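Local coordinates for protein extracellular invertase (Aspergillus kawachii, PDB 5XHA) that probably hydrolyses sucrose and related beta-fructosides, releasing fructose, as an invertase of glycoside hydrolase family 32, at residues D71-Y76 / A419-A424; P229-W234 / R242-F247; V500-T505 / D516-A521; V174-T179 / K187-Y192. All blocks are in the same frame, centred on the assembly; numbering follows the deposited sequence.

How the contacts relate
Contacts 2 and 4 belong to the family 32 propeller and contact 3 to the C-terminal beta-sandwich; contact 1 ties a propeller loop to the helix leading towards that sandwich. Contacts 2 and 4 lie, in sequence, between the segments of contact 1. Contacts 3 and 4 are farthest apart (centres about 44 Å, on opposite sides of the chain's centre); contacts 2 and 3 approach to about 12 Å between nearest atoms. Fructose molecules beside contacts 1 and 2 are weakly bonded to Lys423 and Thr230, and also bonded to Gly557 and His200 respectively. The Phe245 side chain lies about 10 Å from a further fructose, the Glu520 side chain of contact 3 about 7 Å from a sodium ion.

Contact 1 (D71-Y76 / A419-A424); sequences DDLATY and ARETKA. With FRU (beta-D-fructofuranose), chain E.
Thr422 OG1 donates its proton to the backbone oxygen of Leu73 (OG1 to O 2.7 Å) and accepts one from a water that also donates to Ala74 O. These bonds fasten the loop between antiparallel strands 65-70 and 77-78 of the family 32 propeller to the first turn of helix 420-426, which leads towards the C-terminal sandwich. A threonine suits the spot because a short hydroxyl can reach a carbonyl lying close to the helix; with chi1 at -73° OG1 sits beside its own backbone N and faces the loop. The water is also hydrogen-bonded to Tyr76 OH, 2.7 Å away, so the aromatic side chain joins the same polar cluster.

Beside it, Glu421 CB lies 3.2 Å from Asp72 O. The glutamate chain bends at chi2 (95°) and passes obliquely over Leu73, whose CD2 is 3.7 Å from Glu421 OE1; the carboxylate itself is spoken for by Ser336 and Arg341. The same Leu73 CD2 meets Ala419 CB at 3.7 Å, an apolar touch at the N-cap residue. Asp72 gives the loop its shape as an Asx motif: OD1 takes the N-H groups of Ala74 and Thr75 from one face of the carboxylate, and OD2 takes the Thr75 hydroxyl. Away from the loop, Lys423 reaches a bound fructose, its NZ 2.9 Å from O3 in a weak hydrogen bond.

Contact 2 (P229-W234 / R242-F247); sequences PTNSTW and RWAFNF. With FRU (beta-D-fructofuranose), chain D.
Asn231 and Arg242 form the tight polar centre of this contact between two runs of one long propeller loop. The arginine comes side-on with two nitrogens: NH2 donates to the backbone Asn231 O at 2.8 Å, close to the guanidinium plane, while NE reaches the side-chain Asn231 OD1 at 3.2 Å from above the amide plane. Thr233 CB lies over one guanidinium face. Asparagine fits here because it takes the positive-phi third place of the type II turn from Pro229 to Ser232, and its CG, set anti to the backbone N (chi1 -158°), swings the amide over Phe245. Amide and ring are stacked with planes 21° apart, and Asn231 CB stands 4.0 Å from the centroid of the Phe245 ring as a CH-pi contact. Backbone bonds close the pairing, Asn231 N to Ala244 O at 2.8 Å and Trp243 N to Ser232 O at 2.9 Å. A water satisfies Trp243 NE1.

The grip of Arg242 lies on the solvent side, yet its bonds are sound. Looser is the sugar end, where Thr230 OG1 has merely a weak bond of 3.4 Å to O6 of a fructose, whose C6 approaches the edge of the Phe245 ring. Beneath, Trp243 packs on Ile270 of strand 265-274 and Ala309 of strand 302-311, meeting Trp226 of strand 219-227 edge-to-face, while Phe245 stacks on Trp125.

Contact 3 (V500-T505 / D516-A521); sequences VDRSNT and DSSAEA
Arg502 spends its guanidinium on several acceptors at once, chief among them Ser518 O, which takes N-H groups from both Arg502 NE and Arg502 NH2 at 2.9 Å each, nearly in the guanidinium plane. NH2 also forms a salt bridge with Asp516, 2.9 Å to OD2; the hydrogen bond within it is weak, bent to 139°, and the two flat groups stand 86° apart. NH1 is satisfied by Trp564 O and by a water that donates in turn to Asp516 OD2. Glu520 OE2 lies over one face of the guanidinium, 3.8 Å from Arg502 NH2: a long pairing of charges with no N-H aimed at it. That carboxylate finds its hydrogen bonds elsewhere, OE2 with Thr563 and OE1 with the backbone N of Phe316, a propeller residue. The largely buried arginine probably offsets both acids, and its length, bent at chi3 (-60°), lets it reach them.

Val500 N donates to Glu520 O at 2.9 Å. In return, Glu520 N donates to Val500 O at 3.0 Å. A water joins Arg502 N to Ser517 O. Asp501 OD1 accepts from Ser503 N and OG, and Asp516 OD1 from Ser518 N and OG, giving an Asx turn in each segment. Val500 and Glu520 are a hydrogen-bonded antiparallel pair joining strand 497-501 to strand 520-523, outermost within this chain in one sheet of the C-terminal beta-sandwich of family 32.

Contact 4 (V174-T179 / K187-Y192); sequences VFQNPT and KNNTWY
Gln176 lays its side chain flat over the indole of Trp191. CG stands 3.6 Å from the centroid of the six-membered ring, almost on the ring normal, a CH-pi contact over the face, and the terminal amide continues parallel to the indole with planes 3° apart. With chi2 at 177° the chain runs straight beyond CG, so that NE2 lies above the five-membered part of the indole and reaches Asn189 O, a 2.9 Å hydrogen bond arriving from above that carbonyl's plane. Glutamine suits this place: its methylenes and flat amide pack on the aromatic while its end still donates. Asn189 occupies the third, positive-phi position of the type II turn from Lys187 to Thr190, tightened by Thr190 OG1 bonding Lys187 O. Val174 CB touches the indole from another quarter, at Trp191 CE3, 3.9 Å away.

On the other face of the sheet Phe175 and Tyr192 meet obliquely; their centroids are 5.7 Å apart and the planes inclined at 36°. The closest approach is Tyr192 CB, over the face of the Phe175 ring, 3.7 Å from its centroid. The tyrosine ring reaches on past Asn177 to helix 178-184, where its hydroxyl bonds Asp181, and also Ser186 beyond the helix. Between the two layers, Phe175 N to Tyr192 O and Tyr192 N to Phe175 O, both 2.8 Å, make the hydrogen-bonded pair. Adjacent antiparallel strands 166-176 and 191-199, joined here through a short helix, belong to a four-stranded blade of the family 32 beta-propeller.

Contact 1 (D71-Y76 / A419-A424)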
# COMPACT_ATOMS: atom_id res chain seq x y z
N ASP A 71 12.47 34.62 9.29
CA ASP A 71 11.86 35.29 10.43
C ASP A 71 11.28 36.65 10.06
O ASP A 71 10.74 37.36 10.91
CB ASP A 71 12.85 35.43 11.59
CG ASP A 71 14.05 36.26 11.24
OD1 ASP A 71 13.92 37.27 10.52
OD2 ASP A 71 15.15 35.90 11.71
N ASP A 72 11.36 37.01 8.78
CA ASP A 72 10.85 38.29 8.33
C ASP A 72 9.97 38.24 7.06
O ASP A 72 9.38 39.24 6.70
CB ASP A 72 12.02 39.27 8.12
CG ASP A 72 13.06 38.73 7.16
OD1 ASP A 72 12.79 37.72 6.47
OD2 ASP A 72 14.17 39.32 7.07
N LEU A 73 9.88 37.08 6.42
CA LEU A 73 9.26 36.93 5.08
C LEU A 73 9.91 37.85 4.03
O LEU A 73 9.24 38.35 3.12
CB LEU A 73 7.74 37.12 5.13
CG LEU A 73 6.97 36.40 4.00
CD1 LEU A 73 7.07 34.89 4.13
CD2 LEU A 73 5.51 36.81 3.95
N ALA A 74 11.23 38.02 4.16
CA ALA A 74 12.06 38.74 3.19
C ALA A 74 13.35 37.96 2.88
O ALA A 74 13.69 37.73 1.71
CB ALA A 74 12.41 40.13 3.70
N THR A 75 14.07 37.60 3.94
CA THR A 75 15.33 36.86 3.84
C THR A 75 15.19 35.44 4.42
O THR A 75 14.31 35.18 5.23
CB THR A 75 16.45 37.59 4.60
OG1 THR A 75 16.12 37.64 6.00
CG2 THR A 75 16.62 39.02 4.07
N TYR A 76 16.10 34.56 4.02
CA TYR A 76 16.00 33.13 4.33
C TYR A 76 17.33 32.57 4.83
O TYR A 76 18.39 33.07 4.47
CB TYR A 76 15.56 32.35 3.08
CG TYR A 76 14.25 32.87 2.53
CD1 TYR A 76 14.22 33.98 1.68
CD2 TYR A 76 13.04 32.29 2.89
CE1 TYR A 76 13.01 34.47 1.21
CE2 TYR A 76 11.84 32.77 2.41
CZ TYR A 76 11.83 33.86 1.57
OH TYR A 76 10.61 34.35 1.11
N ALA A 419 4.38 39.95 -1.27
CA ALA A 419 4.20 40.00 0.17
C ALA A 419 4.88 41.25 0.73
O ALA A 419 5.95 41.66 0.26
CB ALA A 419 4.70 38.72 0.84
N ARG A 420 4.24 41.87 1.71
CA ARG A 420 4.58 43.26 2.07
C ARG A 420 6.03 43.48 2.52
O ARG A 420 6.66 44.47 2.14
CB ARG A 420 3.62 43.81 3.10
CG ARG A 420 3.75 43.18 4.48
CD ARG A 420 2.53 43.52 5.30
NE ARG A 420 1.33 42.94 4.70
CZ ARG A 420 0.10 43.12 5.17
NH1 ARG A 420 -0.11 43.87 6.24
NH2 ARG A 420 -0.92 42.54 4.56
N GLU A 421 6.58 42.55 3.30
CA GLU A 421 7.95 42.68 3.77
C GLU A 421 8.95 42.50 2.62
O GLU A 421 9.99 43.18 2.57
CB GLU A 421 8.25 41.67 4.87
CG GLU A 421 7.31 41.74 6.08
CD GLU A 421 6.14 40.75 6.02
OE1 GLU A 421 5.65 40.40 4.92
OE2 GLU A 421 5.69 40.36 7.11
N THR A 422 8.65 41.57 1.71
CA THR A 422 9.51 41.36 0.55
C THR A 422 9.49 42.60 -0.36
O THR A 422 10.54 43.02 -0.87
CB THR A 422 9.12 40.08 -0.23
OG1 THR A 422 9.53 38.94 0.52
CG2 THR A 422 9.78 40.03 -1.62
N LYS A 423 8.31 43.19 -0.55
CA LYS A 423 8.17 44.41 -1.36
C LYS A 423 9.02 45.56 -0.81
O LYS A 423 9.75 46.20 -1.57
CB LYS A 423 6.71 44.84 -1.44
CG LYS A 423 6.48 46.08 -2.29
CD LYS A 423 6.70 45.78 -3.76
CE LYS A 423 6.78 47.04 -4.61
NZ LYS A 423 5.54 47.87 -4.50
N ALA A 424 8.95 45.79 0.50
CA ALA A 424 9.73 46.85 1.14
C ALA A 424 11.22 46.58 0.96
O ALA A 424 11.97 47.49 0.65
CB ALA A 424 9.38 46.97 2.63
C1 FRU E . 2.19 48.87 -6.23
C2 FRU E . 1.63 47.56 -5.66
C3 FRU E . 2.68 46.46 -5.37
C4 FRU E . 1.96 45.20 -5.80
C5 FRU E . 1.21 45.70 -7.03
C6 FRU E . -0.01 44.85 -7.38
O1 FRU E . 2.83 49.69 -5.24
O2 FRU E . 0.84 47.78 -4.47
O3 FRU E . 3.09 46.38 -3.99
O4 FRU E . 2.80 44.06 -6.05
O5 FRU E . 0.81 47.04 -6.71
O6 FRU E . -0.19 44.74 -8.82
O HOH W 1 11.23 36.87 0.23

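Contact 2 (P229-W234 / R242-F247)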
# COMPACT_ATOMS: atom_id res chain seq x y z
N PRO A 229 -15.22 17.94 -16.46
CA PRO A 229 -15.03 17.00 -17.57
C PRO A 229 -13.67 17.17 -18.21
O PRO A 229 -13.16 18.28 -18.30
CB PRO A 229 -16.13 17.39 -18.58
CG PRO A 229 -17.17 18.08 -17.76
CD PRO A 229 -16.43 18.76 -16.63
N THR A 230 -13.09 16.06 -18.66
CA THR A 230 -11.80 16.08 -19.33
C THR A 230 -11.67 17.24 -20.31
O THR A 230 -12.47 17.39 -21.22
CB THR A 230 -11.60 14.77 -20.11
OG1 THR A 230 -11.88 13.67 -19.24
CG2 THR A 230 -10.19 14.67 -20.61
N ASN A 231 -10.65 18.07 -20.10
CA ASN A 231 -10.30 19.15 -20.99
C ASN A 231 -11.42 20.16 -21.26
O ASN A 231 -11.44 20.79 -22.29
CB ASN A 231 -9.75 18.61 -22.31
CG ASN A 231 -8.89 19.63 -23.05
OD1 ASN A 231 -8.21 20.47 -22.45
ND2 ASN A 231 -8.91 19.55 -24.37
N SER A 232 -12.33 20.30 -20.30
CA SER A 232 -13.28 21.40 -20.27
C SER A 232 -12.55 22.67 -19.85
O SER A 232 -11.34 22.66 -19.60
CB SER A 232 -14.43 21.09 -19.31
OG SER A 232 -13.94 20.73 -18.02
N THR A 233 -13.30 23.76 -19.77
CA THR A 233 -12.73 25.06 -19.51
C THR A 233 -13.72 25.97 -18.81
O THR A 233 -14.93 25.85 -19.03
CB THR A 233 -12.28 25.72 -20.84
OG1 THR A 233 -11.56 26.92 -20.56
CG2 THR A 233 -13.50 26.02 -21.75
N TRP A 234 -13.21 26.88 -17.98
CA TRP A 234 -14.04 27.94 -17.40
C TRP A 234 -14.43 28.93 -18.50
O TRP A 234 -13.57 29.39 -19.29
CB TRP A 234 -13.30 28.64 -16.28
CG TRP A 234 -14.09 29.70 -15.61
CD1 TRP A 234 -13.82 31.04 -15.61
CD2 TRP A 234 -15.29 29.54 -14.86
NE1 TRP A 234 -14.78 31.72 -14.89
CE2 TRP A 234 -15.70 30.82 -14.43
CE3 TRP A 234 -16.08 28.43 -14.52
CZ2 TRP A 234 -16.86 31.02 -13.67
CZ3 TRP A 234 -17.23 28.64 -13.75
CH2 TRP A 234 -17.60 29.92 -13.33
N ARG A 242 -7.61 26.12 -19.29
CA ARG A 242 -8.49 24.97 -19.32
C ARG A 242 -8.32 24.16 -18.03
O ARG A 242 -7.28 24.21 -17.38
CB ARG A 242 -8.22 24.10 -20.55
CG ARG A 242 -8.09 24.87 -21.88
CD ARG A 242 -8.11 23.94 -23.10
NE ARG A 242 -9.42 23.29 -23.22
CZ ARG A 242 -10.51 23.83 -23.78
NH1 ARG A 242 -10.49 25.05 -24.30
NH2 ARG A 242 -11.65 23.16 -23.79
N TRP A 243 -9.37 23.43 -17.66
CA TRP A 243 -9.27 22.43 -16.59
C TRP A 243 -8.39 21.26 -17.05
O TRP A 243 -7.76 20.59 -16.24
CB TRP A 243 -10.65 21.93 -16.17
CG TRP A 243 -11.63 23.01 -15.74
CD1 TRP A 243 -12.94 23.15 -16.16
CD2 TRP A 243 -11.39 24.08 -14.82
NE1 TRP A 243 -13.52 24.24 -15.55
CE2 TRP A 243 -12.60 24.82 -14.72
CE3 TRP A 243 -10.28 24.49 -14.07
CZ2 TRP A 243 -12.71 25.95 -13.90
CZ3 TRP A 243 -10.40 25.61 -13.25
CH2 TRP A 243 -11.61 26.33 -13.17
N ALA A 244 -8.37 21.03 -18.36
CA ALA A 244 -7.41 20.15 -19.00
C ALA A 244 -7.54 18.69 -18.55
O ALA A 244 -8.63 18.23 -18.20
CB ALA A 244 -6.00 20.70 -18.81
N PHE A 245 -6.43 17.95 -18.55
CA PHE A 245 -6.49 16.51 -18.42
C PHE A 245 -6.15 16.00 -17.03
O PHE A 245 -6.36 14.83 -16.73
CB PHE A 245 -5.56 15.90 -19.45
CG PHE A 245 -5.99 16.14 -20.87
CD1 PHE A 245 -6.84 15.23 -21.51
CD2 PHE A 245 -5.57 17.25 -21.56
CE1 PHE A 245 -7.23 15.43 -22.83
CE2 PHE A 245 -5.97 17.46 -22.88
CZ PHE A 245 -6.80 16.55 -23.51
N ASN A 246 -5.64 16.87 -16.16
CA ASN A 246 -5.28 16.43 -14.80
C ASN A 246 -5.04 17.64 -13.91
O ASN A 246 -4.51 18.62 -14.38
CB ASN A 246 -4.03 15.54 -14.86
CG ASN A 246 -3.72 14.87 -13.55
OD1 ASN A 246 -4.54 14.10 -13.03
ND2 ASN A 246 -2.54 15.15 -12.99
N PHE A 247 -5.43 17.56 -12.63
CA PHE A 247 -5.12 18.60 -11.66
C PHE A 247 -3.91 18.20 -10.82
O PHE A 247 -3.80 17.06 -10.38
CB PHE A 247 -6.28 18.87 -10.67
CG PHE A 247 -7.48 19.58 -11.26
CD1 PHE A 247 -7.44 20.23 -12.49
CD2 PHE A 247 -8.67 19.60 -10.55
CE1 PHE A 247 -8.56 20.86 -12.99
CE2 PHE A 247 -9.79 20.25 -11.05
CZ PHE A 247 -9.73 20.87 -12.27
C1 FRU D . -8.66 8.70 -21.56
C2 FRU D . -8.23 10.15 -21.71
C3 FRU D . -6.71 10.20 -21.77
C4 FRU D . -6.31 10.78 -20.43
C5 FRU D . -7.59 11.00 -19.62
C6 FRU D . -7.68 12.37 -18.92
O1 FRU D . -8.03 8.12 -20.40
O2 FRU D . -8.85 10.74 -22.87
O3 FRU D . -6.20 10.97 -22.86
O4 FRU D . -5.42 9.86 -19.80
O5 FRU D . -8.68 10.83 -20.53
O6 FRU D . -8.90 12.52 -18.16
O HOH W 2 -16.28 25.07 -15.90

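Contact 3 (V500-T505 / D516-A521)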
# COMPACT_ATOMS: atom_id res chain seq x y z
N VAL A 500 5.17 40.09 -23.07
CA VAL A 500 6.61 40.25 -22.94
C VAL A 500 7.24 39.70 -24.22
O VAL A 500 7.19 38.50 -24.46
CB VAL A 500 7.20 39.51 -21.72
CG1 VAL A 500 8.69 39.80 -21.61
CG2 VAL A 500 6.48 39.91 -20.44
N ASP A 501 7.78 40.60 -25.04
CA ASP A 501 8.48 40.22 -26.28
C ASP A 501 9.93 39.90 -25.97
O ASP A 501 10.69 40.77 -25.56
CB ASP A 501 8.40 41.38 -27.29
CG ASP A 501 8.97 41.00 -28.67
OD1 ASP A 501 9.87 40.15 -28.79
OD2 ASP A 501 8.50 41.60 -29.66
N ARG A 502 10.33 38.65 -26.19
CA ARG A 502 11.69 38.25 -25.87
C ARG A 502 12.53 37.94 -27.10
O ARG A 502 13.62 37.38 -26.99
CB ARG A 502 11.68 37.04 -24.92
CG ARG A 502 11.07 37.34 -23.55
CD ARG A 502 11.23 36.15 -22.62
NE ARG A 502 10.56 34.95 -23.14
CZ ARG A 502 10.76 33.70 -22.72
NH1 ARG A 502 11.63 33.42 -21.74
NH2 ARG A 502 10.09 32.71 -23.29
N SER A 503 12.02 38.30 -28.28
CA SER A 503 12.70 38.00 -29.54
C SER A 503 14.14 38.51 -29.56
O SER A 503 15.00 37.86 -30.11
CB SER A 503 11.93 38.59 -30.72
OG SER A 503 11.79 39.99 -30.58
N ASN A 504 14.40 39.66 -28.91
CA ASN A 504 15.72 40.28 -28.89
C ASN A 504 16.39 40.28 -27.51
O ASN A 504 17.40 40.96 -27.32
CB ASN A 504 15.57 41.73 -29.39
CG ASN A 504 16.88 42.37 -29.80
OD1 ASN A 504 17.15 43.55 -29.47
ND2 ASN A 504 17.70 41.63 -30.51
N THR A 505 15.85 39.51 -26.56
CA THR A 505 16.28 39.58 -25.14
C THR A 505 17.73 39.13 -24.92
O THR A 505 18.47 39.79 -24.19
CB THR A 505 15.36 38.72 -24.24
OG1 THR A 505 14.05 39.31 -24.19
CG2 THR A 505 15.90 38.61 -22.83
N ASP A 516 15.02 29.73 -24.71
CA ASP A 516 13.71 30.10 -25.21
C ASP A 516 13.61 31.62 -25.39
O ASP A 516 14.01 32.37 -24.51
CB ASP A 516 12.67 29.60 -24.21
CG ASP A 516 11.24 29.85 -24.65
OD1 ASP A 516 10.99 30.02 -25.84
OD2 ASP A 516 10.36 29.88 -23.77
N SER A 517 13.09 32.05 -26.53
CA SER A 517 12.85 33.47 -26.82
C SER A 517 11.40 33.74 -27.25
O SER A 517 11.08 34.81 -27.78
CB SER A 517 13.82 33.94 -27.90
OG SER A 517 13.63 33.19 -29.08
N SER A 518 10.51 32.78 -27.00
CA SER A 518 9.10 32.93 -27.37
C SER A 518 8.40 33.98 -26.50
O SER A 518 8.78 34.23 -25.35
CB SER A 518 8.38 31.58 -27.25
OG SER A 518 8.50 31.10 -25.93
N ALA A 519 7.38 34.59 -27.07
CA ALA A 519 6.62 35.62 -26.40
C ALA A 519 5.87 35.04 -25.19
O ALA A 519 5.51 33.86 -25.17
CB ALA A 519 5.64 36.26 -27.39
N GLU A 520 5.66 35.88 -24.17
CA GLU A 520 4.84 35.51 -23.02
C GLU A 520 3.67 36.46 -23.02
O GLU A 520 3.80 37.59 -23.47
CB GLU A 520 5.62 35.63 -21.70
CG GLU A 520 6.85 34.73 -21.58
CD GLU A 520 6.61 33.42 -20.83
OE1 GLU A 520 5.44 33.02 -20.63
OE2 GLU A 520 7.61 32.79 -20.44
N ALA A 521 2.51 36.02 -22.52
CA ALA A 521 1.32 36.86 -22.56
C ALA A 521 0.37 36.49 -21.45
O ALA A 521 0.29 35.31 -21.09
CB ALA A 521 0.61 36.71 -23.91
O HOH W 3 11.41 30.68 -20.86
O HOH W 4 9.13 36.94 -27.90

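Contact 4 (V174-T179 / K187-Y192)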
# COMPACT_ATOMS: atom_id res chain seq x y z
N VAL A 174 -3.02 19.61 3.30
CA VAL A 174 -3.75 19.64 4.55
C VAL A 174 -4.22 21.07 4.82
O VAL A 174 -3.50 22.05 4.57
CB VAL A 174 -2.92 19.11 5.75
CG1 VAL A 174 -2.48 17.67 5.51
CG2 VAL A 174 -1.73 19.99 6.05
N PHE A 175 -5.46 21.19 5.30
CA PHE A 175 -6.04 22.50 5.63
C PHE A 175 -7.21 22.37 6.59
O PHE A 175 -7.86 21.32 6.65
CB PHE A 175 -6.49 23.22 4.36
CG PHE A 175 -7.68 22.60 3.67
CD1 PHE A 175 -7.54 21.45 2.89
CD2 PHE A 175 -8.95 23.17 3.77
CE1 PHE A 175 -8.62 20.88 2.25
CE2 PHE A 175 -10.04 22.59 3.14
CZ PHE A 175 -9.88 21.45 2.38
N GLN A 176 -7.47 23.43 7.34
CA GLN A 176 -8.62 23.52 8.23
C GLN A 176 -9.62 24.50 7.64
O GLN A 176 -9.24 25.42 6.90
CB GLN A 176 -8.16 23.96 9.62
CG GLN A 176 -7.28 22.93 10.31
CD GLN A 176 -6.76 23.39 11.66
OE1 GLN A 176 -6.07 24.39 11.75
NE2 GLN A 176 -7.07 22.64 12.71
N ASN A 177 -10.90 24.28 7.93
CA ASN A 177 -11.96 25.17 7.44
C ASN A 177 -13.29 25.01 8.19
O ASN A 177 -13.92 23.97 8.12
CB ASN A 177 -12.19 24.95 5.94
CG ASN A 177 -13.15 25.97 5.36
OD1 ASN A 177 -14.37 25.78 5.42
ND2 ASN A 177 -12.61 27.05 4.81
N PRO A 178 -13.73 26.06 8.91
CA PRO A 178 -14.97 25.96 9.71
C PRO A 178 -16.25 25.83 8.90
O PRO A 178 -17.22 25.26 9.39
CB PRO A 178 -14.96 27.25 10.55
CG PRO A 178 -14.10 28.19 9.79
CD PRO A 178 -13.04 27.34 9.13
N THR A 179 -16.25 26.31 7.66
CA THR A 179 -17.40 26.14 6.79
C THR A 179 -17.63 24.67 6.45
O THR A 179 -18.77 24.17 6.51
CB THR A 179 -17.22 26.96 5.51
OG1 THR A 179 -16.88 28.30 5.86
CG2 THR A 179 -18.47 26.92 4.65
N LYS A 187 -15.74 17.42 13.75
CA LYS A 187 -15.26 18.04 14.97
C LYS A 187 -14.61 19.37 14.62
O LYS A 187 -14.01 19.52 13.55
CB LYS A 187 -14.28 17.12 15.69
CG LYS A 187 -14.93 15.84 16.20
CD LYS A 187 -13.93 14.95 16.92
CE LYS A 187 -14.55 13.60 17.23
NZ LYS A 187 -13.50 12.61 17.58
N ASN A 188 -14.72 20.35 15.52
CA ASN A 188 -14.17 21.68 15.27
C ASN A 188 -12.69 21.59 14.97
O ASN A 188 -11.97 20.94 15.69
CB ASN A 188 -14.37 22.60 16.48
CG ASN A 188 -15.82 22.94 16.72
OD1 ASN A 188 -16.32 22.79 17.83
ND2 ASN A 188 -16.52 23.41 15.68
N ASN A 189 -12.23 22.26 13.91
CA ASN A 189 -10.80 22.29 13.58
C ASN A 189 -10.25 20.92 13.15
O ASN A 189 -9.08 20.64 13.31
CB ASN A 189 -9.97 22.83 14.74
CG ASN A 189 -10.34 24.25 15.11
OD1 ASN A 189 -10.81 25.02 14.28
ND2 ASN A 189 -10.13 24.60 16.38
N THR A 190 -11.14 20.09 12.61
CA THR A 190 -10.76 18.93 11.83
C THR A 190 -9.79 19.35 10.72
O THR A 190 -9.94 20.40 10.10
CB THR A 190 -12.02 18.30 11.20
OG1 THR A 190 -12.78 17.65 12.22
CG2 THR A 190 -11.66 17.28 10.13
N TRP A 191 -8.80 18.51 10.48
CA TRP A 191 -7.90 18.65 9.36
C TRP A 191 -8.52 17.95 8.17
O TRP A 191 -8.95 16.79 8.27
CB TRP A 191 -6.52 18.06 9.68
CG TRP A 191 -5.70 18.96 10.51
CD1 TRP A 191 -5.50 18.88 11.87
CD2 TRP A 191 -4.97 20.09 10.06
NE1 TRP A 191 -4.68 19.90 12.28
CE2 TRP A 191 -4.33 20.66 11.19
CE3 TRP A 191 -4.76 20.68 8.81
CZ2 TRP A 191 -3.52 21.79 11.10
CZ3 TRP A 191 -3.95 21.80 8.73
CH2 TRP A 191 -3.34 22.34 9.87
N TYR A 192 -8.60 18.68 7.06
CA TYR A 192 -8.94 18.15 5.75
C TYR A 192 -7.67 17.97 4.94
O TYR A 192 -6.64 18.61 5.21
CB TYR A 192 -9.92 19.08 5.00
CG TYR A 192 -11.20 19.27 5.79
CD1 TYR A 192 -12.22 18.32 5.75
CD2 TYR A 192 -11.35 20.36 6.65
CE1 TYR A 192 -13.37 18.47 6.52
CE2 TYR A 192 -12.48 20.51 7.42
CZ TYR A 192 -13.49 19.57 7.35
OH TYR A 192 -14.62 19.72 8.13
O HOH W 5 -11.52 22.46 10.14